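Local coordinates for protein acetyl xylan esterase (Geobacillus stearothermophilus, PDB 5BN1) that removes acetyl groups from the xylose units of xylan and xylo-oligosaccharides, working as a doughnut-shaped homooctamer of the GDSL (SGNH hydrolase) family, at residues Glu7-Ile12 against Ile54-Lys59; Pro82-Ile87 against Gly130-Thr135. The protein carries 1 engineered substitution. One frame throughout, in Å; residues are numbered along the deposited sequence.

How the interactions relate
Interactions 1 and 2 belong to one five-stranded parallel sheet, whose strand order is 55-58, 8-13, 84-88, 130-134, 168-170. Interaction 1 joins its first two strands and interaction 2 the third and fourth, and their centres lie about 9 Å apart. Strands 8-13 and 84-88 are neighbours, so the two contacts meet directly: Ile-12 N lies 2.8 Å from Ser-86 O, a probable hydrogen bond, and Phe-11 CD1 packs 3.6 Å from Ser-86 CB. Along the chain they come in series, interaction 1 closing before interaction 2 opens. Together they build most of the core sheet; Ser-15, the inferred nucleophile, and Asn-92, a probable transition-state stabiliser, follow strands 8-13 and 84-88.

Interaction 1: Glu7-Ile12 against Ile54-Lys59; sequences EKLLFI and IRVVNK
The ring of Phe-11 meets strand 55-58 with its edge: Val-56 CG1 lies in the ring plane, 3.6 Å from Phe-11 CE2, and Val-57 O is at the same rim. One face carries Leu-9 CD1 from its own strand. Phe-11 CG lies beside its own backbone N (chi1 -70°), which helps turn the ring's CD2/CE2 edge to Val-56 CG1. In the conformer of Arg-55 described here, one of two, Lys-8 CE sits over one guanidinium face, offset toward the rim and 3.4 Å from Arg-55 NH2. In that conformer Lys-8 NZ lies 3.9 Å from Arg-55 NH2, and Arg-55 forms salt bridges with Glu-27 and with Glu-105 of a neighbouring subunit; Lys-8 NZ hydrogen-bonds to Gln-80 O. Between the strands run five backbone hydrogen bonds, from Arg-55 N to Glu-7 O (2.9 Å) through to Lys-59 N to Phe-11 O (2.7 Å). Strand axes inclined by 17° and one-to-one pairing of Lys-8 through Phe-11 with Arg-55 through Asn-58 define a parallel pair. Helix 37-48 touches Phe-11 and Val-56, and helix 66-78 packs on Ile-12 from the other face, giving the helix-flanked parallel sheet characteristic of the alpha/beta SGNH-hydrolase fold.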
loop_
_atom_site.group_PDB
_atom_site.type_symbol
_atom_site.label_atom_id
_atom_site.label_comp_id
_atom_site.label_asym_id
_atom_site.label_seq_id
_atom_site.Cartn_x
_atom_site.Cartn_y
_atom_site.Cartn_z
ATOM N N GLU A 7 -0.007 -41.004 -6.441
ATOM C CA GLU A 7 1.221 -40.556 -7.220
ATOM C C GLU A 7 1.347 -39.049 -7.242
ATOM O O GLU A 7 0.347 -38.362 -7.024
ATOM C CB GLU A 7 1.204 -40.967 -8.595
ATOM C CG GLU A 7 1.431 -42.485 -8.778
ATOM C CD GLU A 7 1.099 -43.006 -10.120
ATOM O OE1 GLU A 7 1.005 -44.244 -10.066
ATOM O OE2 GLU A 7 0.739 -42.447 -11.239
ATOM N N LYS A 8 2.589 -38.579 -7.265
ATOM C CA LYS A 8 2.917 -37.164 -7.249
ATOM C C LYS A 8 3.222 -36.737 -8.681
ATOM O O LYS A 8 4.082 -37.247 -9.371
ATOM C CB LYS A 8 4.068 -36.821 -6.383
ATOM C CG LYS A 8 4.466 -35.380 -6.427
ATOM C CD LYS A 8 5.732 -35.041 -5.656
ATOM C CE LYS A 8 5.573 -34.691 -4.264
ATOM N NZ LYS A 8 6.771 -34.206 -3.569
ATOM N N LEU A 9 2.476 -35.724 -9.168
ATOM C CA LEU A 9 2.600 -35.175 -10.507
ATOM C C LEU A 9 3.133 -33.788 -10.343
ATOM O O LEU A 9 2.534 -32.957 -9.633
ATOM C CB LEU A 9 1.247 -35.147 -11.205
ATOM C CG LEU A 9 1.076 -34.244 -12.448
ATOM C CD1 LEU A 9 2.061 -34.616 -13.560
ATOM C CD2 LEU A 9 -0.319 -34.441 -12.953
ATOM N N LEU A 10 4.289 -33.489 -10.940
ATOM C CA LEU A 10 4.978 -32.263 -10.791
ATOM C C LEU A 10 5.014 -31.620 -12.142
ATOM O O LEU A 10 5.451 -32.187 -13.136
ATOM C CB LEU A 10 6.400 -32.428 -10.254
ATOM C CG LEU A 10 7.259 -31.226 -10.035
ATOM C CD1 LEU A 10 8.272 -31.541 -8.937
ATOM C CD2 LEU A 10 8.066 -30.850 -11.259
ATOM N N PHE A 11 4.585 -30.328 -12.234
ATOM C CA PHE A 11 4.602 -29.530 -13.463
ATOM C C PHE A 11 5.713 -28.529 -13.335
ATOM O O PHE A 11 5.950 -27.879 -12.322
ATOM C CB PHE A 11 3.275 -28.763 -13.627
ATOM C CG PHE A 11 2.095 -29.599 -13.952
ATOM C CD1 PHE A 11 1.708 -29.734 -15.232
ATOM C CD2 PHE A 11 1.274 -30.110 -12.904
ATOM C CE1 PHE A 11 0.586 -30.461 -15.602
ATOM C CE2 PHE A 11 0.134 -30.795 -13.253
ATOM C CZ PHE A 11 -0.218 -30.993 -14.556
ATOM N N ILE A 12 6.447 -28.408 -14.469
ATOM C CA ILE A 12 7.529 -27.465 -14.540
ATOM C C ILE A 12 7.508 -26.767 -15.926
ATOM O O ILE A 12 7.036 -27.303 -16.929
ATOM C CB ILE A 12 8.899 -28.015 -14.122
ATOM C CG1 ILE A 12 9.911 -26.913 -13.802
ATOM C CG2 ILE A 12 9.368 -29.025 -15.168
ATOM C CD1 ILE A 12 11.199 -27.355 -13.081
ATOM N N ILE A 54 -4.338 -37.946 -6.577
ATOM C CA ILE A 54 -3.026 -37.464 -7.019
ATOM C C ILE A 54 -2.588 -36.272 -6.230
ATOM O O ILE A 54 -3.457 -35.461 -5.796
ATOM C CB ILE A 54 -2.986 -37.154 -8.509
ATOM C CG1 ILE A 54 -4.029 -36.173 -8.875
ATOM C CG2 ILE A 54 -3.178 -38.411 -9.311
ATOM C CD1 ILE A 54 -3.669 -35.570 -10.210
ATOM N N ARG A 55 -1.286 -36.183 -5.989
ATOM C CA ARG A 55 -0.755 -35.019 -5.357
ATOM C C ARG A 55 0.010 -34.260 -6.450
ATOM O O ARG A 55 0.663 -34.793 -7.231
ATOM C CB ARG A 55 0.190 -35.310 -4.218
ATOM C CG ARG A 55 -0.127 -36.516 -3.360
ATOM C CD ARG A 55 1.149 -36.645 -2.513
ATOM N NE ARG A 55 1.724 -35.266 -2.488
ATOM C CZ ARG A 55 2.876 -34.912 -1.935
ATOM N NH1 ARG A 55 3.661 -35.827 -1.388
ATOM N NH2 ARG A 55 3.266 -33.666 -1.984
ATOM N N VAL A 56 -0.284 -32.975 -6.537
ATOM C CA VAL A 56 0.233 -32.098 -7.612
ATOM C C VAL A 56 1.017 -30.966 -7.068
ATOM O O VAL A 56 0.666 -30.310 -6.077
ATOM C CB VAL A 56 -0.907 -31.646 -8.542
ATOM C CG1 VAL A 56 -0.375 -30.739 -9.672
ATOM C CG2 VAL A 56 -1.660 -32.792 -9.108
ATOM N N VAL A 57 2.197 -30.694 -7.700
ATOM C CA VAL A 57 3.116 -29.650 -7.351
ATOM C C VAL A 57 3.380 -28.789 -8.646
ATOM O O VAL A 57 3.503 -29.356 -9.716
ATOM C CB VAL A 57 4.483 -30.225 -6.873
ATOM C CG1 VAL A 57 5.356 -29.131 -6.359
ATOM C CG2 VAL A 57 4.281 -31.291 -5.795
ATOM N N ASN A 58 3.377 -27.463 -8.479
ATOM C CA ASN A 58 3.667 -26.553 -9.558
ATOM C C ASN A 58 4.934 -25.853 -9.331
ATOM O O ASN A 58 5.156 -25.051 -8.420
ATOM C CB ASN A 58 2.511 -25.535 -9.681
ATOM C CG ASN A 58 2.665 -24.655 -10.921
ATOM O OD1 ASN A 58 3.734 -24.559 -11.523
ATOM N ND2 ASN A 58 1.591 -23.915 -11.253
ATOM N N LYS A 59 5.938 -26.176 -10.170
ATOM C CA LYS A 59 7.258 -25.592 -10.151
ATOM C C LYS A 59 7.567 -24.643 -11.298
ATOM O O LYS A 59 8.722 -24.328 -11.616
ATOM C CB LYS A 59 8.382 -26.691 -10.003
ATOM C CG LYS A 59 8.293 -27.359 -8.635
ATOM C CD LYS A 59 8.717 -26.511 -7.524
ATOM C CE LYS A 59 8.940 -27.309 -6.217
ATOM N NZ LYS A 59 9.470 -26.455 -5.127
#

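Interaction 2: Pro82-Ile87 against Gly130-Thr135; sequences PDWVSI and GIILMT
Trp-84 lies across Gly-130 where strands 84-88 and 130-134 begin their pairing in the parallel sheet of the SGNH-hydrolase fold. From Trp-84 CB, which is 3.9 Å from Gly-130 O, the side chain turns beside its own backbone N (chi1 -72°) and brings the indole over Gly-130. CD2 reaches Gly-130 CA and O; farther out, Trp-84 CE3 comes within 3.4 Å of Gly-130 C, and CZ3 and CH2 continue over Gly-130 CA. The result is a CH-pi contact, with Gly-130 CA 3.7 Å from the centroid of the six-membered ring of Trp-84 and 23° off its normal. Gly-130 has no side chain, and its CA sits 3.4 Å above the plane of the Trp-84 ring. Trp-84 CE3 also meets Ile-132 CD1, while Trp-84 NE1 donates a hydrogen bond to Glu-7 OE2, engaging the ring's polar edge. Five backbone hydrogen bonds join the segments, their axes 11° apart; the one from Ile-132 N to Val-85 O is 2.8 Å long. On the face of Val-85 and Ile-131, Ile-87 and Leu-133 run side by side. Phe-207 of helix 197-211 packs against Ser-86, Ile-132 and Met-134 on the Trp-84 face, where Ser-86 OG rests 3.5 Å from Met-134 SD.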
loop_
_atom_site.group_PDB
_atom_site.type_symbol
_atom_site.label_atom_id
_atom_site.label_comp_id
_atom_site.label_asym_id
_atom_site.label_seq_id
_atom_site.Cartn_x
_atom_site.Cartn_y
_atom_site.Cartn_z
ATOM N N PRO A 82 9.157 -36.732 -7.514
ATOM C CA PRO A 82 7.965 -37.020 -8.190
ATOM C C PRO A 82 7.797 -38.309 -8.851
ATOM O O PRO A 82 8.765 -38.979 -9.236
ATOM C CB PRO A 82 7.945 -35.902 -9.292
ATOM C CG PRO A 82 9.450 -35.758 -9.598
ATOM C CD PRO A 82 10.095 -35.869 -8.292
ATOM N N ASP A 83 6.577 -38.724 -9.066
ATOM C CA ASP A 83 6.268 -39.882 -9.881
ATOM C C ASP A 83 6.092 -39.635 -11.342
ATOM O O ASP A 83 6.521 -40.308 -12.217
ATOM C CB ASP A 83 5.032 -40.588 -9.352
ATOM C CG ASP A 83 5.204 -41.030 -7.935
ATOM O OD1 ASP A 83 6.150 -41.955 -7.726
ATOM O OD2 ASP A 83 4.619 -40.524 -6.956
ATOM N N TRP A 84 5.540 -38.407 -11.672
ATOM C CA TRP A 84 5.359 -37.985 -12.992
ATOM C C TRP A 84 5.820 -36.510 -13.092
ATOM O O TRP A 84 5.620 -35.733 -12.148
ATOM C CB TRP A 84 3.910 -38.005 -13.417
ATOM C CG TRP A 84 3.357 -39.311 -13.614
ATOM C CD1 TRP A 84 2.876 -40.126 -12.650
ATOM C CD2 TRP A 84 3.259 -40.010 -14.872
ATOM N NE1 TRP A 84 2.498 -41.327 -13.256
ATOM C CE2 TRP A 84 2.725 -41.272 -14.594
ATOM C CE3 TRP A 84 3.643 -39.706 -16.173
ATOM C CZ2 TRP A 84 2.529 -42.213 -15.575
ATOM C CZ3 TRP A 84 3.389 -40.637 -17.168
ATOM C CH2 TRP A 84 2.837 -41.860 -16.850
ATOM N N VAL A 85 6.583 -36.243 -14.155
ATOM C CA VAL A 85 7.062 -34.887 -14.424
ATOM C C VAL A 85 6.568 -34.442 -15.768
ATOM O O VAL A 85 6.762 -35.012 -16.820
ATOM C CB VAL A 85 8.619 -34.768 -14.397
ATOM C CG1 VAL A 85 9.106 -33.331 -14.692
ATOM C CG2 VAL A 85 9.145 -35.160 -13.073
ATOM N N SER A 86 5.833 -33.303 -15.760
ATOM C CA SER A 86 5.299 -32.616 -16.930
ATOM C C SER A 86 6.160 -31.353 -17.187
ATOM O O SER A 86 6.417 -30.569 -16.279
ATOM C CB SER A 86 3.834 -32.146 -16.786
ATOM O OG SER A 86 3.375 -31.526 -17.920
ATOM N N ILE A 87 6.696 -31.297 -18.398
ATOM C CA ILE A 87 7.580 -30.206 -18.826
ATOM C C ILE A 87 6.908 -29.475 -19.967
ATOM O O ILE A 87 6.552 -30.018 -20.998
ATOM C CB ILE A 87 8.984 -30.707 -19.311
ATOM C CG1 ILE A 87 9.539 -31.613 -18.214
ATOM C CG2 ILE A 87 9.852 -29.529 -19.693
ATOM C CD1 ILE A 87 10.720 -32.448 -18.782
ATOM N N GLY A 130 6.935 -41.610 -14.998
ATOM C CA GLY A 130 6.741 -41.234 -16.314
ATOM C C GLY A 130 6.994 -39.676 -16.505
ATOM O O GLY A 130 7.080 -38.993 -15.508
ATOM N N ILE A 131 7.111 -39.322 -17.766
ATOM C CA ILE A 131 7.380 -37.912 -18.157
ATOM C C ILE A 131 6.382 -37.579 -19.175
ATOM O O ILE A 131 6.067 -38.295 -20.124
ATOM C CB ILE A 131 8.797 -37.771 -18.694
ATOM C CG1 ILE A 131 9.775 -37.967 -17.537
ATOM C CG2 ILE A 131 8.977 -36.370 -19.354
ATOM C CD1 ILE A 131 11.225 -37.992 -17.983
ATOM N N ILE A 132 5.815 -36.310 -19.071
ATOM C CA ILE A 132 4.976 -35.800 -20.061
ATOM C C ILE A 132 5.601 -34.533 -20.688
ATOM O O ILE A 132 5.948 -33.647 -19.948
ATOM C CB ILE A 132 3.575 -35.309 -19.498
ATOM C CG1 ILE A 132 2.922 -36.461 -18.702
ATOM C CG2 ILE A 132 2.673 -34.909 -20.632
ATOM C CD1 ILE A 132 2.672 -36.227 -17.270
ATOM N N LEU A 133 5.927 -34.591 -21.972
ATOM C CA LEU A 133 6.540 -33.478 -22.664
ATOM C C LEU A 133 5.450 -32.795 -23.408
ATOM O O LEU A 133 4.832 -33.227 -24.340
ATOM C CB LEU A 133 7.607 -34.028 -23.686
ATOM C CG LEU A 133 8.808 -34.452 -22.899
ATOM C CD1 LEU A 133 9.734 -35.193 -23.878
ATOM C CD2 LEU A 133 9.617 -33.322 -22.382
ATOM N N MET A 134 5.273 -31.483 -23.004
ATOM C CA MET A 134 4.384 -30.637 -23.732
ATOM C C MET A 134 5.145 -29.667 -24.585
ATOM O O MET A 134 6.107 -29.088 -24.170
ATOM C CB MET A 134 3.596 -29.766 -22.709
ATOM C CG MET A 134 2.844 -30.542 -21.667
ATOM S SD MET A 134 1.941 -29.511 -20.350
ATOM C CE MET A 134 0.719 -28.781 -21.418
ATOM N N THR A 135 4.714 -29.493 -25.789
ATOM C CA THR A 135 5.395 -28.563 -26.726
ATOM C C THR A 135 5.203 -27.128 -26.209
ATOM O O THR A 135 4.173 -26.870 -25.544
ATOM C CB THR A 135 4.902 -28.569 -28.172
ATOM O OG1 THR A 135 3.492 -28.233 -28.285
ATOM C CG2 THR A 135 5.009 -30.004 -28.753
#